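Local atomic coordinates of mandelate racemase/muconate lactonizing protein (Paenibacillus sp., PDB entry 3V5C), a protein that probably dehydrates galacturonate, as a magnesium-dependent lyase of the enolase superfamily. Residues T56-S61 with I367-E372; A90-L95 with G290-M295; G318-G323 with S348-E353. The protein carries 1 engineered substitution. One frame throughout, in Å; residues are numbered along the deposited sequence.

Contact 1: T56-S61 with I367-E372; sequences TGYGSS and IVFDDE
Tyr58, on strand 55-60 of the antiparallel sheet near the N-terminus, meets Phe369 and Asp371, where the short strand 368-369 gives way to helix 371-380. The two aromatic rings are almost parallel, with planes 7° apart, but they are slid so far past each other that they barely overlap. What lies over the centre of the Tyr58 ring is Phe369 CB, 3.6 Å from its centroid, a CH-pi contact. In return, Phe369 CD2 comes within 3.4 Å of Tyr58 CB.

At the far end of the ring, Tyr58 OH donates to Asp371 OD1 at 2.5 Å, a short bond. It reaches the anti side of that oxygen, 16° out of the carboxylate plane. The same OD1 takes a second hydrogen bond from a water 3.0 Å away, and this water also lies 2.7 Å from Thr56 OG1. Arg49 NH2 hydrogen-bonds to Tyr58 OH as well, so the phenol oxygen is held by both the helix start, through Asp371, and strand 42-52, through Arg49. Ile47 of strand 42-52 touches both aromatic side chains. Pairing the N-terminal sheet with the chain's C-terminal end in this way is typical of the capping domain of enolase-superfamily proteins.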
loop_
_atom_site.group_PDB
_atom_site.type_symbol
_atom_site.label_atom_id
_atom_site.label_comp_id
_atom_site.label_asym_id
_atom_site.label_seq_id
_atom_site.Cartn_x
_atom_site.Cartn_y
_atom_site.Cartn_z
ATOM N N THR A 56 0.475 18.434 18.392
ATOM C CA THR A 56 1.011 18.016 17.087
ATOM C C THR A 56 0.444 16.703 16.541
ATOM O O THR A 56 0.066 15.798 17.285
ATOM C CB THR A 56 2.554 17.852 17.115
ATOM O OG1 THR A 56 2.912 16.877 18.101
ATOM C CG2 THR A 56 3.248 19.177 17.405
ATOM N N GLY A 57 0.388 16.610 15.220
ATOM C CA GLY A 57 0.120 15.348 14.556
ATOM C C GLY A 57 1.128 15.211 13.432
ATOM O O GLY A 57 1.565 16.219 12.868
ATOM N N TYR A 58 1.499 13.977 13.115
ATOM C CA TYR A 58 2.511 13.677 12.115
ATOM C C TYR A 58 1.925 12.793 11.011
ATOM O O TYR A 58 1.090 11.922 11.276
ATOM C CB TYR A 58 3.622 12.853 12.766
ATOM C CG TYR A 58 4.655 13.609 13.576
ATOM C CD1 TYR A 58 5.858 14.010 12.988
ATOM C CD2 TYR A 58 4.480 13.846 14.938
ATOM C CE1 TYR A 58 6.834 14.664 13.712
ATOM C CE2 TYR A 58 5.473 14.518 15.683
ATOM C CZ TYR A 58 6.632 14.920 15.058
ATOM O OH TYR A 58 7.628 15.571 15.759
ATOM N N GLY A 59 2.392 12.968 9.781
ATOM C CA GLY A 59 2.047 12.001 8.746
ATOM C C GLY A 59 2.675 12.253 7.395
ATOM O O GLY A 59 3.314 13.275 7.178
ATOM N N SER A 60 2.498 11.298 6.485
ATOM C CA SER A 60 2.874 11.480 5.078
ATOM C C SER A 60 2.321 12.799 4.545
ATOM O O SER A 60 1.214 13.206 4.900
ATOM C CB SER A 60 2.319 10.317 4.253
ATOM O OG SER A 60 2.384 10.589 2.861
ATOM N N SER A 61 3.105 13.478 3.723
ATOM C CA SER A 61 2.622 14.685 3.055
ATOM C C SER A 61 3.275 14.758 1.688
ATOM O O SER A 61 4.504 14.662 1.596
ATOM C CB SER A 61 2.972 15.932 3.876
ATOM O OG SER A 61 2.634 17.113 3.153
ATOM N N ILE A 367 2.266 5.579 15.389
ATOM C CA ILE A 367 3.676 5.741 15.057
ATOM C C ILE A 367 4.265 6.874 15.892
ATOM O O ILE A 367 3.696 7.959 15.958
ATOM C CB ILE A 367 3.837 6.091 13.572
ATOM C CG1 ILE A 367 3.267 4.969 12.713
ATOM C CG2 ILE A 367 5.297 6.400 13.245
ATOM C CD1 ILE A 367 3.228 5.293 11.216
ATOM N N VAL A 368 5.397 6.622 16.554
ATOM C CA VAL A 368 5.988 7.654 17.388
ATOM C C VAL A 368 7.189 8.268 16.676
ATOM O O VAL A 368 8.197 7.598 16.436
ATOM C CB VAL A 368 6.401 7.097 18.781
ATOM C CG1 VAL A 368 7.014 8.214 19.640
ATOM C CG2 VAL A 368 5.192 6.487 19.449
ATOM N N PHE A 369 7.066 9.540 16.309
ATOM C CA PHE A 369 8.166 10.239 15.652
ATOM C C PHE A 369 9.125 10.857 16.655
ATOM O O PHE A 369 8.733 11.263 17.752
ATOM C CB PHE A 369 7.642 11.287 14.660
ATOM C CG PHE A 369 6.993 10.682 13.450
ATOM C CD1 PHE A 369 7.687 10.545 12.259
ATOM C CD2 PHE A 369 5.687 10.220 13.513
ATOM C CE1 PHE A 369 7.091 9.956 11.137
ATOM C CE2 PHE A 369 5.072 9.638 12.386
ATOM C CZ PHE A 369 5.787 9.497 11.205
ATOM N N ASP A 370 10.394 10.884 16.271
ATOM C CA ASP A 370 11.451 11.491 17.069
ATOM C C ASP A 370 11.357 12.984 16.836
ATOM O O ASP A 370 11.789 13.485 15.808
ATOM C CB ASP A 370 12.808 10.938 16.621
ATOM C CG ASP A 370 13.967 11.487 17.433
ATOM O OD1 ASP A 370 13.833 12.601 17.979
ATOM O OD2 ASP A 370 15.009 10.794 17.517
ATOM N N ASP A 371 10.765 13.712 17.785
ATOM C CA ASP A 371 10.545 15.134 17.587
ATOM C C ASP A 371 11.843 15.883 17.269
ATOM O O ASP A 371 11.874 16.736 16.374
ATOM C CB ASP A 371 9.924 15.803 18.822
ATOM C CG ASP A 371 8.499 15.346 19.127
ATOM O OD1 ASP A 371 7.705 15.042 18.209
ATOM O OD2 ASP A 371 8.160 15.326 20.331
ATOM N N GLU A 372 12.909 15.564 17.993
ATOM C CA GLU A 372 14.153 16.331 17.868
ATOM C C GLU A 372 14.829 16.075 16.527
ATOM O O GLU A 372 15.421 16.966 15.930
ATOM C CB GLU A 372 15.127 16.002 19.002
ATOM C CG GLU A 372 14.726 16.566 20.335
ATOM C CD GLU A 372 13.491 15.905 20.902
ATOM O OE1 GLU A 372 13.317 14.678 20.699
ATOM O OE2 GLU A 372 12.694 16.623 21.540
HETATM O O HOH W 1 5.560 17.047 18.661
#

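Contact 2: A90-L95 with G290-M295; sequences AYRLQL and GFTHWM
With CG turned away from its own carbonyl carbon (chi1 -69°) and the chain extended from CG to NE, Arg92 carries its guanidinium across to Thr292. There a chi1 of -60° sets Thr292 OG1 beside the backbone N and leaves the methyl CG2 to meet the arginine. The two side chains cross at about a right angle. Thr292 CG2 lies over one face of the guanidinium, displaced toward its rim, 3.4 Å from Arg92 NE and equally close to Arg92 CZ. No direct hydrogen bond joins the two segments; this is a methyl packed on a flat cation.

The polar link to His293 runs through a water. Arg92 NH1 donates to it at 2.8 Å, and the water sits in the plane of the imidazole, 3.0 Å from His293 ND1. Arg92 NH1 also passes 3.7 Å from His293 CA. The remaining guanidinium nitrogens are held from outside the pair of segments: Arg92 NE hydrogen-bonds to Leu87 O, and Arg92 NH2 forms a salt bridge with Glu296. With a leucine here, Glu296 and the Leu87 carbonyl would probably lose their mates, and the water at His293 its donor.

Gly290 precedes helix 291-303, and its backbone angles would jam a CB against the carbonyl oxygen of the residue before. Its own carbonyl starts the helix, accepting from Trp294 N at 3.0 Å. The contact thus joins the first turns of helices 92-107 and 291-303, and the Glu96 side chain of helix 92-107 accepts from Phe291 N and Thr292 N at the start of helix 291-303, while Phe291 and Met295 lean on helices 111-115 and 317-325.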
loop_
_atom_site.group_PDB
_atom_site.type_symbol
_atom_site.label_atom_id
_atom_site.label_comp_id
_atom_site.label_asym_id
_atom_site.label_seq_id
_atom_site.Cartn_x
_atom_site.Cartn_y
_atom_site.Cartn_z
ATOM N N ALA A 90 -8.916 19.554 -1.627
ATOM C CA ALA A 90 -7.770 20.460 -1.705
ATOM C C ALA A 90 -6.699 20.214 -0.642
ATOM O O ALA A 90 -5.562 20.660 -0.803
ATOM C CB ALA A 90 -8.244 21.913 -1.649
ATOM N N TYR A 91 -7.051 19.504 0.426
ATOM C CA TYR A 91 -6.136 19.322 1.560
ATOM C C TYR A 91 -5.621 17.896 1.719
ATOM O O TYR A 91 -4.779 17.622 2.589
ATOM C CB TYR A 91 -6.814 19.711 2.880
ATOM C CG TYR A 91 -7.338 21.126 2.935
ATOM C CD1 TYR A 91 -6.468 22.201 3.079
ATOM C CD2 TYR A 91 -8.693 21.383 2.867
ATOM C CE1 TYR A 91 -6.939 23.501 3.139
ATOM C CE2 TYR A 91 -9.174 22.683 2.920
ATOM C CZ TYR A 91 -8.288 23.735 3.059
ATOM O OH TYR A 91 -8.753 25.038 3.114
ATOM N N ARG A 92 -6.139 16.981 0.907
ATOM C CA ARG A 92 -5.929 15.555 1.164
ATOM C C ARG A 92 -4.474 15.103 1.072
ATOM O O ARG A 92 -3.923 14.598 2.049
ATOM C CB ARG A 92 -6.796 14.721 0.226
ATOM C CG ARG A 92 -8.269 14.855 0.542
ATOM C CD ARG A 92 -9.145 14.076 -0.420
ATOM N NE ARG A 92 -10.544 14.251 -0.047
ATOM C CZ ARG A 92 -11.545 13.533 -0.535
ATOM N NH1 ARG A 92 -11.314 12.593 -1.452
ATOM N NH2 ARG A 92 -12.789 13.769 -0.120
ATOM N N LEU A 93 -3.855 15.281 -0.089
ATOM C CA LEU A 93 -2.496 14.777 -0.290
ATOM C C LEU A 93 -1.502 15.442 0.670
ATOM O O LEU A 93 -0.547 14.807 1.134
ATOM C CB LEU A 93 -2.041 14.984 -1.729
ATOM C CG LEU A 93 -2.945 14.392 -2.810
ATOM C CD1 LEU A 93 -2.440 14.779 -4.196
ATOM C CD2 LEU A 93 -3.080 12.858 -2.636
ATOM N N GLN A 94 -1.741 16.715 0.964
ATOM C CA GLN A 94 -0.818 17.513 1.753
ATOM C C GLN A 94 -0.976 17.265 3.248
ATOM O O GLN A 94 0.011 17.226 3.980
ATOM C CB GLN A 94 -1.068 18.997 1.485
ATOM C CG GLN A 94 -0.759 19.445 0.062
ATOM C CD GLN A 94 -1.906 19.213 -0.917
ATOM O OE1 GLN A 94 -2.998 18.763 -0.545
ATOM N NE2 GLN A 94 -1.653 19.519 -2.186
ATOM N N LEU A 95 -2.217 17.082 3.702
ATOM C CA LEU A 95 -2.457 17.113 5.140
ATOM C C LEU A 95 -3.354 16.037 5.748
ATOM O O LEU A 95 -3.526 16.017 6.969
ATOM C CB LEU A 95 -3.011 18.498 5.542
ATOM C CG LEU A 95 -2.104 19.716 5.406
ATOM C CD1 LEU A 95 -2.917 20.976 5.789
ATOM C CD2 LEU A 95 -0.865 19.559 6.263
ATOM N N GLY A 290 -4.716 8.494 -1.950
ATOM C CA GLY A 290 -4.757 8.711 -0.513
ATOM C C GLY A 290 -5.870 8.080 0.304
ATOM O O GLY A 290 -6.730 7.348 -0.203
ATOM N N PHE A 291 -5.809 8.373 1.600
ATOM C CA PHE A 291 -6.629 7.745 2.627
ATOM C C PHE A 291 -8.102 8.164 2.541
ATOM O O PHE A 291 -8.992 7.312 2.551
ATOM C CB PHE A 291 -6.064 8.114 4.009
ATOM C CG PHE A 291 -6.575 7.235 5.142
ATOM C CD1 PHE A 291 -5.860 6.118 5.551
ATOM C CD2 PHE A 291 -7.761 7.545 5.807
ATOM C CE1 PHE A 291 -6.317 5.313 6.581
ATOM C CE2 PHE A 291 -8.225 6.745 6.860
ATOM C CZ PHE A 291 -7.499 5.617 7.240
ATOM N N THR A 292 -8.345 9.471 2.505
ATOM C CA THR A 292 -9.706 10.005 2.439
ATOM C C THR A 292 -10.398 9.540 1.158
ATOM O O THR A 292 -11.564 9.107 1.174
ATOM C CB THR A 292 -9.681 11.543 2.529
ATOM O OG1 THR A 292 -9.073 11.906 3.771
ATOM C CG2 THR A 292 -11.106 12.093 2.497
ATOM N N HIS A 293 -9.649 9.570 0.065
ATOM C CA HIS A 293 -10.147 9.072 -1.211
ATOM C C HIS A 293 -10.517 7.589 -1.083
ATOM O O HIS A 293 -11.575 7.130 -1.547
ATOM C CB HIS A 293 -9.084 9.263 -2.290
ATOM C CG HIS A 293 -9.527 8.818 -3.644
ATOM N ND1 HIS A 293 -9.952 9.700 -4.614
ATOM C CD2 HIS A 293 -9.599 7.582 -4.197
ATOM C CE1 HIS A 293 -10.273 9.028 -5.705
ATOM N NE2 HIS A 293 -10.071 7.743 -5.478
ATOM N N TRP A 294 -9.636 6.823 -0.443
ATOM C CA TRP A 294 -9.861 5.391 -0.272
ATOM C C TRP A 294 -11.066 5.071 0.618
ATOM O O TRP A 294 -11.747 4.077 0.398
ATOM C CB TRP A 294 -8.592 4.707 0.254
ATOM C CG TRP A 294 -7.859 3.942 -0.804
ATOM C CD1 TRP A 294 -6.623 4.223 -1.303
ATOM C CD2 TRP A 294 -8.319 2.765 -1.473
ATOM N NE1 TRP A 294 -6.278 3.279 -2.263
ATOM C CE2 TRP A 294 -7.301 2.374 -2.380
ATOM C CE3 TRP A 294 -9.492 1.997 -1.399
ATOM C CZ2 TRP A 294 -7.427 1.264 -3.212
ATOM C CZ3 TRP A 294 -9.610 0.873 -2.230
ATOM C CH2 TRP A 294 -8.577 0.517 -3.114
ATOM N N MET A 295 -11.348 5.910 1.613
ATOM C CA MET A 295 -12.570 5.689 2.384
ATOM C C MET A 295 -13.813 5.724 1.475
ATOM O O MET A 295 -14.695 4.845 1.553
ATOM C CB MET A 295 -12.687 6.732 3.493
ATOM C CG MET A 295 -11.683 6.475 4.611
ATOM S SD MET A 295 -11.579 7.824 5.821
ATOM C CE MET A 295 -13.310 8.137 6.160
HETATM O O HOH W 2 -9.481 12.512 -3.588
#

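Contact 3: G318-G323 with S348-E353; sequences GIYASG and SGYRIE
Tyr320 and Tyr350 form an edge-to-face (T-shaped) pair, the edge of Tyr320 directed at the face of Tyr350. Their planes stand 63° apart and their centroids 4.7 Å. Tyr320 CD1 is the atom that makes the point: it sits over the centre of the Tyr350 ring, each of whose six carbons is 3.7 Å from Tyr320 CD1. Farther along the ring, Tyr320 CB comes down beside the phenol end, 3.5 Å from Tyr350 OH. Both tyrosines have CG anti to the carbonyl carbon, chi1 -48° in Tyr320 and -69° in Tyr350, which sends the two rings across the gap between helix and loop.

On the helix, Ile319 CB lies over one face of the Tyr320 ring, 4.0 Å above its plane. One turn of this helix is doubly fastened, since Gly318 O accepts from both Ser322 N and, at 2.7 Å, Ser322 OG, from opposite faces of the carbonyl plane. Tyr350 OH donates to Phe365 O, outside the pair. The two rings join helix 317-325, which packs through Ile319 on barrel strand 335-337, to the hairpin of strands 351-353 and 356-359, whose Ile357 and Val359 also touch Tyr350.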
loop_
_atom_site.group_PDB
_atom_site.type_symbol
_atom_site.label_atom_id
_atom_site.label_comp_id
_atom_site.label_asym_id
_atom_site.label_seq_id
_atom_site.Cartn_x
_atom_site.Cartn_y
_atom_site.Cartn_z
ATOM N N GLY A 318 2.949 4.311 4.200
ATOM C CA GLY A 318 1.712 3.790 3.644
ATOM C C GLY A 318 1.308 2.423 4.157
ATOM O O GLY A 318 0.133 2.066 4.109
ATOM N N ILE A 319 2.279 1.639 4.626
ATOM C CA ILE A 319 1.976 0.346 5.203
ATOM C C ILE A 319 1.036 0.482 6.395
ATOM O O ILE A 319 0.017 -0.230 6.495
ATOM C CB ILE A 319 3.282 -0.334 5.640
ATOM C CG1 ILE A 319 4.158 -0.576 4.409
ATOM C CG2 ILE A 319 2.983 -1.630 6.414
ATOM C CD1 ILE A 319 5.573 -1.057 4.793
ATOM N N TYR A 320 1.384 1.397 7.296
ATOM C CA TYR A 320 0.671 1.575 8.555
ATOM C C TYR A 320 -0.685 2.227 8.287
ATOM O O TYR A 320 -1.704 1.830 8.853
ATOM C CB TYR A 320 1.574 2.350 9.546
ATOM C CG TYR A 320 2.939 1.691 9.529
ATOM C CD1 TYR A 320 3.130 0.460 10.151
ATOM C CD2 TYR A 320 3.990 2.226 8.797
ATOM C CE1 TYR A 320 4.348 -0.202 10.070
ATOM C CE2 TYR A 320 5.218 1.580 8.726
ATOM C CZ TYR A 320 5.391 0.365 9.368
ATOM O OH TYR A 320 6.603 -0.309 9.288
ATOM N N ALA A 321 -0.696 3.185 7.367
ATOM C CA ALA A 321 -1.938 3.807 6.896
ATOM C C ALA A 321 -2.913 2.763 6.368
ATOM O O ALA A 321 -4.090 2.751 6.715
ATOM C CB ALA A 321 -1.627 4.833 5.832
ATOM N N SER A 322 -2.416 1.872 5.513
ATOM C CA SER A 322 -3.231 0.784 4.973
ATOM C C SER A 322 -3.879 -0.047 6.066
ATOM O O SER A 322 -5.052 -0.417 5.983
ATOM C CB SER A 322 -2.378 -0.140 4.099
ATOM O OG SER A 322 -1.833 0.550 2.991
ATOM N N GLY A 323 -3.101 -0.389 7.087
ATOM C CA GLY A 323 -3.639 -1.140 8.207
ATOM C C GLY A 323 -4.850 -0.462 8.841
ATOM O O GLY A 323 -5.863 -1.114 9.083
ATOM N N SER A 348 7.415 0.363 16.175
ATOM C CA SER A 348 7.508 -0.852 16.990
ATOM C C SER A 348 6.184 -1.268 17.649
ATOM O O SER A 348 6.049 -2.395 18.148
ATOM C CB SER A 348 8.594 -0.689 18.050
ATOM O OG SER A 348 8.213 0.267 19.013
ATOM N N GLY A 349 5.206 -0.369 17.655
ATOM C CA GLY A 349 3.880 -0.728 18.135
ATOM C C GLY A 349 3.193 -1.750 17.237
ATOM O O GLY A 349 2.266 -2.438 17.660
ATOM N N TYR A 350 3.639 -1.846 15.987
ATOM C CA TYR A 350 3.112 -2.825 15.044
ATOM C C TYR A 350 3.952 -4.094 15.076
ATOM O O TYR A 350 5.166 -4.038 15.260
ATOM C CB TYR A 350 3.165 -2.277 13.613
ATOM C CG TYR A 350 2.216 -1.130 13.327
ATOM C CD1 TYR A 350 2.487 0.168 13.766
ATOM C CD2 TYR A 350 1.067 -1.342 12.574
ATOM C CE1 TYR A 350 1.621 1.222 13.484
ATOM C CE2 TYR A 350 0.199 -0.296 12.292
ATOM C CZ TYR A 350 0.480 0.982 12.747
ATOM O OH TYR A 350 -0.396 2.013 12.451
ATOM N N ARG A 351 3.311 -5.240 14.873
ATOM C CA ARG A 351 4.059 -6.474 14.706
ATOM C C ARG A 351 3.416 -7.381 13.661
ATOM O O ARG A 351 2.214 -7.272 13.387
ATOM C CB ARG A 351 4.218 -7.192 16.046
ATOM C CG ARG A 351 2.911 -7.555 16.708
ATOM C CD ARG A 351 3.134 -8.215 18.082
ATOM N NE ARG A 351 1.889 -8.797 18.569
ATOM C CZ ARG A 351 1.501 -10.039 18.307
ATOM N NH1 ARG A 351 2.275 -10.833 17.580
ATOM N NH2 ARG A 351 0.345 -10.492 18.774
ATOM N N ILE A 352 4.231 -8.248 13.063
ATOM C CA ILE A 352 3.759 -9.231 12.087
ATOM C C ILE A 352 3.760 -10.628 12.701
ATOM O O ILE A 352 4.740 -11.043 13.336
ATOM C CB ILE A 352 4.654 -9.296 10.824
ATOM C CG1 ILE A 352 4.900 -7.909 10.221
ATOM C CG2 ILE A 352 4.055 -10.265 9.803
ATOM C CD1 ILE A 352 3.640 -7.145 9.905
ATOM N N GLU A 353 2.671 -11.356 12.514
ATOM C CA GLU A 353 2.588 -12.721 13.019
ATOM C C GLU A 353 1.614 -13.498 12.148
ATOM O O GLU A 353 0.506 -13.040 11.874
ATOM C CB GLU A 353 2.158 -12.737 14.496
ATOM C CG GLU A 353 2.042 -14.132 15.102
ATOM C CD GLU A 353 1.463 -14.122 16.521
ATOM O OE1 GLU A 353 1.789 -13.205 17.301
ATOM O OE2 GLU A 353 0.677 -15.034 16.856
#

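Along the chain the segments run 56-61, 90-95, 290-295, 318-323, 348-353 and 367-372, so contact 1 spans the other two and contacts 2 and 3 follow in series. Their centres lie about 15 to 19 Å apart, yet every pair touches: Ser61 OG reaches Gln94 O at 2.8 Å, probably a hydrogen bond; Ile367 packs on Tyr320; and Phe291 packs on the Ala321 carbonyl. Helix 317-325 is common ground, carrying one side of contact 3 and touching residues of contacts 1 and 2. Contact 1 binds the N-terminal sheet to the C-terminal end, contact 2 ties helix 92-107 to barrel helix 291-303, and contact 3 packs within the barrel domain, the two-domain layout expected of an enolase-type enzyme.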